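Local atomic coordinates of SAM-dependent methyltransferase (Anabaena variabilis ATCC 29413, PDB entry 3GGD), a protein that probably transfers methyl groups from S-adenosyl-L-methionine to an unidentified substrate, and binds the demethylated product S-adenosyl-L-homocysteine. Residues Y129-H135 and M159-L164. Numbering follows the deposited sequence.
Sequences YMRTGFH and MYLIEL. With SAH (S-adenosyl-L-homocysteine), chain E; EDO (1,2-ethanediol), chain L.
Glu163 reaches back from its strand to hold the turn that follows Arg131, its carboxylate taking three backbone N-H groups. Gly133 N meets OE2 of Glu163 on its syn lone pair at 2.9 Å, whereas Phe134 N (3.0 Å) and His135 N (2.9 Å) both come to Glu163 OE1 from one face of the carboxylate, above its plane. The bend at chi2 (-65°) folds the glutamate chain toward the turn, where its CD packs on Phe134 CB. Shortened to an alanine, the residue would probably leave these three buried N-H groups without their acceptor and the turn freer to shift. Beside it, Leu164 lays CG over the centre of the His135 imidazole in a CH-pi contact, 3.8 Å from the centroid, while Glu163 OE1 lies at the ring edge; His135 ND1 is bonded to Gly197 N.

Upstream the strands run parallel, 3° apart. Met130 N binds Tyr160 O, Ile162 N binds Met130 O, and Thr132 N closes the series on Ile162 O at 2.8 Å. On the face of Met130 and Leu161, the selenomethionine methyl CE of Met130 touches Leu161 CD1 (3.6 Å). On the other, Tyr129 and Tyr160 point the same way, both hydroxyls bonded to Asp46, and Arg131 CG runs alongside Ile162 CG2. With CG anti to its backbone N (chi1 -177°), Arg131 extends to hydrogen-bond OXT of S-adenosyl-L-homocysteine through NH1 (2.9 Å); its carbonyl O accepts from the ligand's amino N.

This is a beta-alpha-beta crossover of the Rossmann-like methyltransferase fold: helix 142-153 links the middle strand 127-131 to its neighbour 158-164 and packs on Phe134 and Met159, helix 69-77 covers Tyr129 and Arg131, and strands 60-63 and 237-244 flank the pair.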
ATOM      1  N   TYR A 129      -5.323   6.002  -4.603  1.00 59.96           N
ATOM      2  CA  TYR A 129      -4.387   6.209  -3.519  1.00 60.11           C
ATOM      3  C   TYR A 129      -3.893   4.824  -3.105  1.00 60.95           C
ATOM      4  O   TYR A 129      -4.704   3.925  -2.802  1.00 60.84           O
ATOM      5  CB  TYR A 129      -5.084   6.862  -2.309  1.00 60.57           C
ATOM      6  CG  TYR A 129      -4.224   6.971  -1.065  1.00 59.89           C
ATOM      7  CD1 TYR A 129      -3.306   7.991  -0.919  1.00 60.59           C
ATOM      8  CD2 TYR A 129      -4.323   6.037  -0.034  1.00 59.79           C
ATOM      9  CE1 TYR A 129      -2.522   8.102   0.252  1.00 60.68           C
ATOM     10  CE2 TYR A 129      -3.583   6.158   1.143  1.00 60.60           C
ATOM     11  CZ  TYR A 129      -2.670   7.192   1.281  1.00 62.42           C
ATOM     12  OH  TYR A 129      -1.892   7.320   2.427  1.00 60.28           O
HETATM   13  N   MSE A 130      -2.575   4.638  -3.120  1.00 61.56           N
HETATM   14  CA  MSE A 130      -2.004   3.381  -2.694  1.00 63.10           C
HETATM   15  C   MSE A 130      -0.802   3.596  -1.779  1.00 61.35           C
HETATM   16  O   MSE A 130       0.236   4.145  -2.180  1.00 61.72           O
HETATM   17  CB  MSE A 130      -1.598   2.534  -3.900  1.00 62.97           C
HETATM   18  CG  MSE A 130      -1.141   1.136  -3.509  1.00 63.91           C
HETATM   19 SE   MSE A 130      -0.806   0.010  -5.142  0.75 72.00          SE
HETATM   20  CE  MSE A 130       0.728   0.850  -5.657  1.00 59.63           C
ATOM     21  N   ARG A 131      -0.939   3.127  -0.547  1.00 61.61           N
ATOM     22  CA  ARG A 131       0.107   3.267   0.463  1.00 60.33           C
ATOM     23  C   ARG A 131       0.691   1.874   0.768  1.00 60.57           C
ATOM     24  O   ARG A 131       0.057   1.017   1.416  1.00 60.07           O
ATOM     25  CB  ARG A 131      -0.473   3.921   1.720  1.00 59.28           C
ATOM     26  CG  ARG A 131       0.587   4.179   2.794  1.00 59.08           C
ATOM     27  CD  ARG A 131      -0.011   4.954   3.995  1.00 59.50           C
ATOM     28  NE  ARG A 131       1.011   5.277   4.993  1.00 58.77           N
ATOM     29  CZ  ARG A 131       1.266   4.537   6.060  1.00 58.02           C
ATOM     30  NH1 ARG A 131       0.572   3.436   6.278  1.00 59.39           N
ATOM     31  NH2 ARG A 131       2.199   4.920   6.925  1.00 59.32           N
ATOM     32  N   THR A 132       1.909   1.680   0.299  1.00 60.83           N
ATOM     33  CA  THR A 132       2.651   0.446   0.416  1.00 61.09           C
ATOM     34  C   THR A 132       1.889  -0.755  -0.106  1.00 62.24           C
ATOM     35  O   THR A 132       1.704  -1.752   0.582  1.00 63.48           O
ATOM     36  CB  THR A 132       3.239   0.243   1.816  1.00 61.30           C
ATOM     37  OG1 THR A 132       2.244   0.452   2.839  1.00 59.33           O
ATOM     38  CG2 THR A 132       4.451   1.233   2.019  1.00 61.29           C
ATOM     39  N   GLY A 133       1.446  -0.658  -1.350  1.00 62.32           N
ATOM     40  CA  GLY A 133       0.766  -1.781  -1.982  1.00 62.77           C
ATOM     41  C   GLY A 133       1.626  -2.549  -2.955  1.00 63.01           C
ATOM     42  O   GLY A 133       1.209  -3.599  -3.428  1.00 63.41           O
ATOM     43  N   PHE A 134       2.857  -2.096  -3.220  1.00 62.17           N
ATOM     44  CA  PHE A 134       3.663  -2.703  -4.290  1.00 61.65           C
ATOM     45  C   PHE A 134       4.989  -3.346  -3.843  1.00 61.19           C
ATOM     46  O   PHE A 134       5.402  -4.386  -4.382  1.00 60.37           O
ATOM     47  CB  PHE A 134       3.983  -1.608  -5.317  1.00 63.39           C
ATOM     48  CG  PHE A 134       3.677  -1.984  -6.774  1.00 61.23           C
ATOM     49  CD1 PHE A 134       4.117  -3.154  -7.323  1.00 64.42           C
ATOM     50  CD2 PHE A 134       3.019  -1.090  -7.596  1.00 65.33           C
ATOM     51  CE1 PHE A 134       3.864  -3.465  -8.655  1.00 65.39           C
ATOM     52  CE2 PHE A 134       2.749  -1.396  -8.944  1.00 65.65           C
ATOM     53  CZ  PHE A 134       3.178  -2.595  -9.458  1.00 64.22           C
ATOM     54  N   HIS A 135       5.671  -2.720  -2.879  1.00 60.16           N
ATOM     55  CA  HIS A 135       7.060  -3.091  -2.568  1.00 59.53           C
ATOM     56  C   HIS A 135       7.166  -4.535  -2.070  1.00 59.63           C
ATOM     57  O   HIS A 135       8.153  -5.214  -2.350  1.00 59.80           O
ATOM     58  CB  HIS A 135       7.649  -2.134  -1.546  1.00 59.24           C
ATOM     59  CG  HIS A 135       7.117  -2.356  -0.164  1.00 59.47           C
ATOM     60  ND1 HIS A 135       7.712  -3.217   0.731  1.00 58.40           N
ATOM     61  CD2 HIS A 135       6.017  -1.874   0.457  1.00 60.65           C
ATOM     62  CE1 HIS A 135       7.009  -3.249   1.851  1.00 60.48           C
ATOM     63  NE2 HIS A 135       5.966  -2.455   1.706  1.00 60.76           N
HETATM   64  N   MSE A 159      -2.948   8.300 -10.084  1.00 60.49           N
HETATM   65  CA  MSE A 159      -2.582   7.478  -8.947  1.00 61.28           C
HETATM   66  C   MSE A 159      -1.462   8.125  -8.181  1.00 60.77           C
HETATM   67  O   MSE A 159      -0.434   8.473  -8.764  1.00 59.91           O
HETATM   68  CB  MSE A 159      -2.092   6.081  -9.371  1.00 60.05           C
HETATM   69  CG  MSE A 159      -1.534   5.318  -8.221  1.00 61.82           C
HETATM   70 SE   MSE A 159      -1.314   3.410  -8.516  0.75 65.94          SE
HETATM   71  CE  MSE A 159      -0.135   3.432 -10.072  1.00 57.48           C
ATOM     72  N   TYR A 160      -1.666   8.246  -6.873  1.00 59.86           N
ATOM     73  CA  TYR A 160      -0.586   8.553  -5.973  1.00 60.16           C
ATOM     74  C   TYR A 160      -0.211   7.239  -5.291  1.00 60.25           C
ATOM     75  O   TYR A 160      -1.083   6.545  -4.758  1.00 59.31           O
ATOM     76  CB  TYR A 160      -1.009   9.524  -4.867  1.00 59.40           C
ATOM     77  CG  TYR A 160       0.072   9.709  -3.774  1.00 58.81           C
ATOM     78  CD1 TYR A 160       1.102  10.629  -3.924  1.00 56.86           C
ATOM     79  CD2 TYR A 160       0.040   8.965  -2.592  1.00 59.77           C
ATOM     80  CE1 TYR A 160       2.050  10.821  -2.914  1.00 57.53           C
ATOM     81  CE2 TYR A 160       0.993   9.135  -1.584  1.00 57.96           C
ATOM     82  CZ  TYR A 160       1.992  10.067  -1.761  1.00 58.96           C
ATOM     83  OH  TYR A 160       2.881  10.256  -0.745  1.00 60.58           O
ATOM     84  N   LEU A 161       1.070   6.900  -5.330  1.00 60.36           N
ATOM     85  CA  LEU A 161       1.564   5.758  -4.558  1.00 61.72           C
ATOM     86  C   LEU A 161       2.822   6.145  -3.763  1.00 60.85           C
ATOM     87  O   LEU A 161       3.610   7.001  -4.176  1.00 60.48           O
ATOM     88  CB  LEU A 161       1.851   4.535  -5.418  1.00 62.54           C
ATOM     89  CG  LEU A 161       3.085   4.513  -6.352  1.00 64.69           C
ATOM     90  CD1 LEU A 161       3.311   3.018  -6.854  1.00 67.21           C
ATOM     91  CD2 LEU A 161       2.926   5.462  -7.505  1.00 64.09           C
ATOM     92  N   ILE A 162       2.937   5.542  -2.579  1.00 61.11           N
ATOM     93  CA  ILE A 162       4.104   5.704  -1.712  1.00 60.39           C
ATOM     94  C   ILE A 162       4.494   4.276  -1.279  1.00 60.86           C
ATOM     95  O   ILE A 162       3.658   3.472  -0.860  1.00 60.09           O
ATOM     96  CB  ILE A 162       3.846   6.693  -0.548  1.00 61.01           C
ATOM     97  CG1 ILE A 162       5.142   6.864   0.269  1.00 60.75           C
ATOM     98  CG2 ILE A 162       2.580   6.253   0.318  1.00 57.61           C
ATOM     99  CD1 ILE A 162       5.088   7.905   1.430  1.00 59.63           C
ATOM    100  N   GLU A 163       5.766   3.964  -1.485  1.00 60.75           N
ATOM    101  CA  GLU A 163       6.296   2.630  -1.305  1.00 60.39           C
ATOM    102  C   GLU A 163       7.616   2.717  -0.544  1.00 60.03           C
ATOM    103  O   GLU A 163       8.181   3.793  -0.400  1.00 59.45           O
ATOM    104  CB  GLU A 163       6.543   2.005  -2.698  1.00 60.51           C
ATOM    105  CG  GLU A 163       5.272   1.805  -3.510  1.00 60.90           C
ATOM    106  CD  GLU A 163       4.317   0.808  -2.888  1.00 64.04           C
ATOM    107  OE1 GLU A 163       4.807  -0.095  -2.155  1.00 62.95           O
ATOM    108  OE2 GLU A 163       3.067   0.952  -3.096  1.00 64.97           O
ATOM    109  N   LEU A 164       8.106   1.582  -0.066  1.00 59.40           N
ATOM    110  CA  LEU A 164       9.444   1.540   0.506  1.00 60.34           C
ATOM    111  C   LEU A 164      10.380   1.580  -0.676  1.00 60.50           C
ATOM    112  O   LEU A 164      10.139   0.895  -1.674  1.00 60.25           O
ATOM    113  CB  LEU A 164       9.647   0.303   1.380  1.00 60.03           C
ATOM    114  CG  LEU A 164       8.683   0.193   2.587  1.00 61.38           C
ATOM    115  CD1 LEU A 164       9.086  -0.932   3.568  1.00 62.17           C
ATOM    116  CD2 LEU A 164       8.558   1.520   3.334  1.00 60.33           C
TER
HETATM  117  N   SAH E 248      -2.537   0.778   2.466  1.00 47.95           N
HETATM  118  CA  SAH E 248      -2.724   0.221   3.831  1.00 49.38           C
HETATM  119  CB  SAH E 248      -2.147  -1.200   4.005  1.00 49.33           C
HETATM  120  CG  SAH E 248      -0.663  -1.454   3.686  1.00 48.24           C
HETATM  121  SD  SAH E 248      -0.143  -3.143   4.039  1.00 40.72           S
HETATM  122  C   SAH E 248      -2.137   1.136   4.896  1.00 49.97           C
HETATM  123  O   SAH E 248      -2.533   1.052   6.086  1.00 50.80           O
HETATM  124  OXT SAH E 248      -1.254   1.943   4.607  1.00 48.90           O
HETATM  125  C5' SAH E 248      -0.304  -3.884   2.439  1.00 48.21           C
HETATM  126  C4' SAH E 248      -1.778  -4.243   2.088  1.00 48.86           C
HETATM  127  O4' SAH E 248      -1.837  -4.812   0.758  1.00 48.08           O
HETATM  128  C3' SAH E 248      -2.466  -5.287   2.986  1.00 46.81           C
HETATM  129  O3' SAH E 248      -3.708  -4.832   3.496  1.00 47.64           O
HETATM  130  C2' SAH E 248      -2.711  -6.477   2.067  1.00 47.91           C
HETATM  131  O2' SAH E 248      -3.799  -7.349   2.436  1.00 47.29           O
HETATM  132  C1' SAH E 248      -2.849  -5.808   0.712  1.00 48.00           C
HETATM  133  N9  SAH E 248      -2.641  -6.715  -0.423  1.00 47.52           N
HETATM  134  C8  SAH E 248      -1.653  -7.647  -0.503  1.00 48.12           C
HETATM  135  N7  SAH E 248      -1.723  -8.288  -1.682  1.00 47.45           N
HETATM  136  C5  SAH E 248      -2.787  -7.756  -2.356  1.00 47.55           C
HETATM  137  C6  SAH E 248      -3.431  -8.039  -3.634  1.00 48.56           C
HETATM  138  N6  SAH E 248      -2.888  -9.037  -4.368  1.00 48.57           N
HETATM  139  N1  SAH E 248      -4.517  -7.347  -4.008  1.00 47.31           N
HETATM  140  C2  SAH E 248      -5.032  -6.373  -3.192  1.00 48.68           C
HETATM  141  N3  SAH E 248      -4.486  -6.096  -2.007  1.00 46.69           N
HETATM  142  C4  SAH E 248      -3.409  -6.753  -1.535  1.00 45.85           C
HETATM  143  C1  EDO L 255       4.244   8.060   5.250  1.00 56.55           C
HETATM  144  O1  EDO L 255       3.751   7.462   6.462  1.00 54.42           O
HETATM  145  C2  EDO L 255       3.112   8.700   4.397  1.00 56.76           C
HETATM  146  O2  EDO L 255       1.951   7.837   4.190  1.00 50.47           O